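Local coordinates for twitching motility protein PilT (Aquifex aeolicus, PDB 2EWV) that is a hexameric ATPase that probably powers pilus retraction, and so twitching motility, at residues F94-F99 with A107-L112. Sequence-based numbering, arbitrary orientation.
Sequences FRANVF and AALRSL
Strands 94-99 and 107-109 run antiparallel, side by side, in the N-terminal domain of this P-loop motor, and the chain after Leu109 heads toward the nucleotide domain. The two axes come within 4.7 Å. Arg110 N donates the one backbone hydrogen bond across the pair, to Arg95 O at 2.6 Å. The N-H lies in the carbonyl plane of Arg95 and the bond is nearly straight, 163°. Leu109 CA also faces Arg95 O, in a CA-H...O contact of 3.1 Å. On one side of the strands, Leu109 CD2 packs on Ala96 CB at 3.5 Å, and Val98 CG2 meets Ala107 CB further along. Arg110 O sits at the edge of the Phe94 ring, in its plane, 3.2 Å from Phe94 CD2. On the other side the two arginines cross at an angle. The CB and CG of Arg95 lie over one face of the Arg110 guanidinium, whose plane is 70° from that of Arg95. Arg110 has CG anti to its backbone N (chi1 -168°) and bends at chi3, which swings its end over the aliphatic part of Arg95. Arg95 sends its own head to a salt bridge with Asp83, while Arg110 has a long, weak ion pair with Glu176. A leucine in place of Arg110 would probably leave Glu176 without this distant partner and uncover part of the Arg95 chain. The side chain of Arg110 stays about 7 Å from bound ADP, nearest atoms, too far to touch it. Strand 81-87 pairs with 94-99, strand 29-32 flanks 107-109, helix 15-25 packs on Phe94 and Leu109, and from a neighbouring subunit Arg207 packs on Asn97 and Glu208 on Phe99 and Ala108.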
loop_
_atom_site.group_PDB
_atom_site.type_symbol
_atom_site.label_atom_id
_atom_site.label_comp_id
_atom_site.label_asym_id
_atom_site.label_seq_id
_atom_site.Cartn_x
_atom_site.Cartn_y
_atom_site.Cartn_z
ATOM N N PHE A 94 25.502 -29.804 16.621
ATOM C CA PHE A 94 26.121 -28.474 16.552
ATOM C C PHE A 94 25.296 -27.421 15.821
ATOM O O PHE A 94 24.424 -27.739 15.008
ATOM C CB PHE A 94 27.490 -28.553 15.871
ATOM C CG PHE A 94 28.391 -29.560 16.478
ATOM C CD1 PHE A 94 28.285 -30.902 16.125
ATOM C CD2 PHE A 94 29.286 -29.191 17.474
ATOM C CE1 PHE A 94 29.050 -31.868 16.758
ATOM C CE2 PHE A 94 30.057 -30.151 18.116
ATOM C CZ PHE A 94 29.938 -31.494 17.758
ATOM N N ARG A 95 25.589 -26.158 16.116
ATOM C CA ARG A 95 24.908 -25.058 15.467
ATOM C C ARG A 95 25.965 -24.309 14.649
ATOM O O ARG A 95 27.000 -23.900 15.171
ATOM C CB ARG A 95 24.267 -24.143 16.512
ATOM C CG ARG A 95 22.866 -23.654 16.142
ATOM C CD ARG A 95 22.861 -22.866 14.841
ATOM N NE ARG A 95 21.654 -22.058 14.667
ATOM C CZ ARG A 95 20.527 -22.477 14.099
ATOM N NH1 ARG A 95 19.494 -21.652 13.999
ATOM N NH2 ARG A 95 20.428 -23.707 13.619
ATOM N N ALA A 96 25.697 -24.158 13.357
ATOM C CA ALA A 96 26.609 -23.489 12.447
ATOM C C ALA A 96 26.010 -22.189 11.938
ATOM O O ALA A 96 24.812 -21.956 12.072
ATOM C CB ALA A 96 26.924 -24.402 11.273
ATOM N N ASN A 97 26.865 -21.342 11.368
ATOM C CA ASN A 97 26.470 -20.061 10.785
ATOM C C ASN A 97 27.542 -19.661 9.775
ATOM O O ASN A 97 28.466 -18.926 10.103
ATOM C CB ASN A 97 26.351 -18.965 11.845
ATOM C CG ASN A 97 25.856 -17.644 11.259
ATOM O OD1 ASN A 97 26.377 -17.160 10.251
ATOM N ND2 ASN A 97 24.845 -17.056 11.892
ATOM N N VAL A 98 27.417 -20.158 8.552
ATOM C CA VAL A 98 28.377 -19.858 7.508
ATOM C C VAL A 98 27.974 -18.539 6.892
ATOM O O VAL A 98 26.795 -18.209 6.846
ATOM C CB VAL A 98 28.371 -20.956 6.425
ATOM C CG1 VAL A 98 29.592 -20.813 5.529
ATOM C CG2 VAL A 98 28.337 -22.331 7.086
ATOM N N PHE A 99 28.957 -17.782 6.420
ATOM C CA PHE A 99 28.696 -16.476 5.809
ATOM C C PHE A 99 29.820 -16.059 4.910
ATOM O O PHE A 99 30.950 -16.495 5.106
ATOM C CB PHE A 99 28.557 -15.399 6.890
ATOM C CG PHE A 99 29.661 -15.440 7.911
ATOM C CD1 PHE A 99 29.621 -16.366 8.947
ATOM C CD2 PHE A 99 30.761 -14.601 7.815
ATOM C CE1 PHE A 99 30.653 -16.466 9.873
ATOM C CE2 PHE A 99 31.808 -14.692 8.741
ATOM C CZ PHE A 99 31.751 -15.630 9.775
ATOM N N ALA A 107 32.959 -19.870 8.705
ATOM C CA ALA A 107 32.011 -20.595 9.522
ATOM C C ALA A 107 32.299 -20.490 11.022
ATOM O O ALA A 107 33.443 -20.338 11.453
ATOM C CB ALA A 107 31.970 -22.045 9.091
ATOM N N ALA A 108 31.225 -20.566 11.800
ATOM C CA ALA A 108 31.276 -20.495 13.255
ATOM C C ALA A 108 30.352 -21.548 13.860
ATOM O O ALA A 108 29.168 -21.292 14.075
ATOM C CB ALA A 108 30.849 -19.116 13.727
ATOM N N LEU A 109 30.895 -22.730 14.133
ATOM C CA LEU A 109 30.108 -23.804 14.713
ATOM C C LEU A 109 30.103 -23.671 16.233
ATOM O O LEU A 109 31.139 -23.433 16.845
ATOM C CB LEU A 109 30.692 -25.164 14.315
ATOM C CG LEU A 109 31.171 -25.444 12.882
ATOM C CD1 LEU A 109 31.062 -26.931 12.623
ATOM C CD2 LEU A 109 30.342 -24.699 11.863
ATOM N N ARG A 110 28.932 -23.809 16.838
ATOM C CA ARG A 110 28.815 -23.722 18.285
ATOM C C ARG A 110 28.682 -25.138 18.806
ATOM O O ARG A 110 29.249 -26.068 18.246
ATOM C CB ARG A 110 27.578 -22.935 18.681
ATOM C CG ARG A 110 27.551 -22.554 20.142
ATOM C CD ARG A 110 26.122 -22.476 20.651
ATOM N NE ARG A 110 25.252 -21.710 19.759
ATOM C CZ ARG A 110 23.920 -21.744 19.795
ATOM N NH1 ARG A 110 23.202 -21.016 18.944
ATOM N NH2 ARG A 110 23.303 -22.514 20.681
ATOM N N SER A 111 27.918 -25.304 19.873
ATOM C CA SER A 111 27.719 -26.626 20.440
ATOM C C SER A 111 26.343 -26.758 21.067
ATOM O O SER A 111 25.865 -25.821 21.711
ATOM C CB SER A 111 28.776 -26.910 21.497
ATOM O OG SER A 111 28.428 -28.074 22.231
ATOM N N LEU A 112 25.714 -27.921 20.884
ATOM C CA LEU A 112 24.384 -28.184 21.438
ATOM C C LEU A 112 24.351 -29.261 22.523
ATOM O O LEU A 112 24.846 -30.379 22.333
ATOM C CB LEU A 112 23.412 -28.549 20.330
ATOM C CG LEU A 112 23.086 -27.390 19.399
ATOM C CD1 LEU A 112 21.940 -27.823 18.536
ATOM C CD2 LEU A 112 22.715 -26.123 20.175
#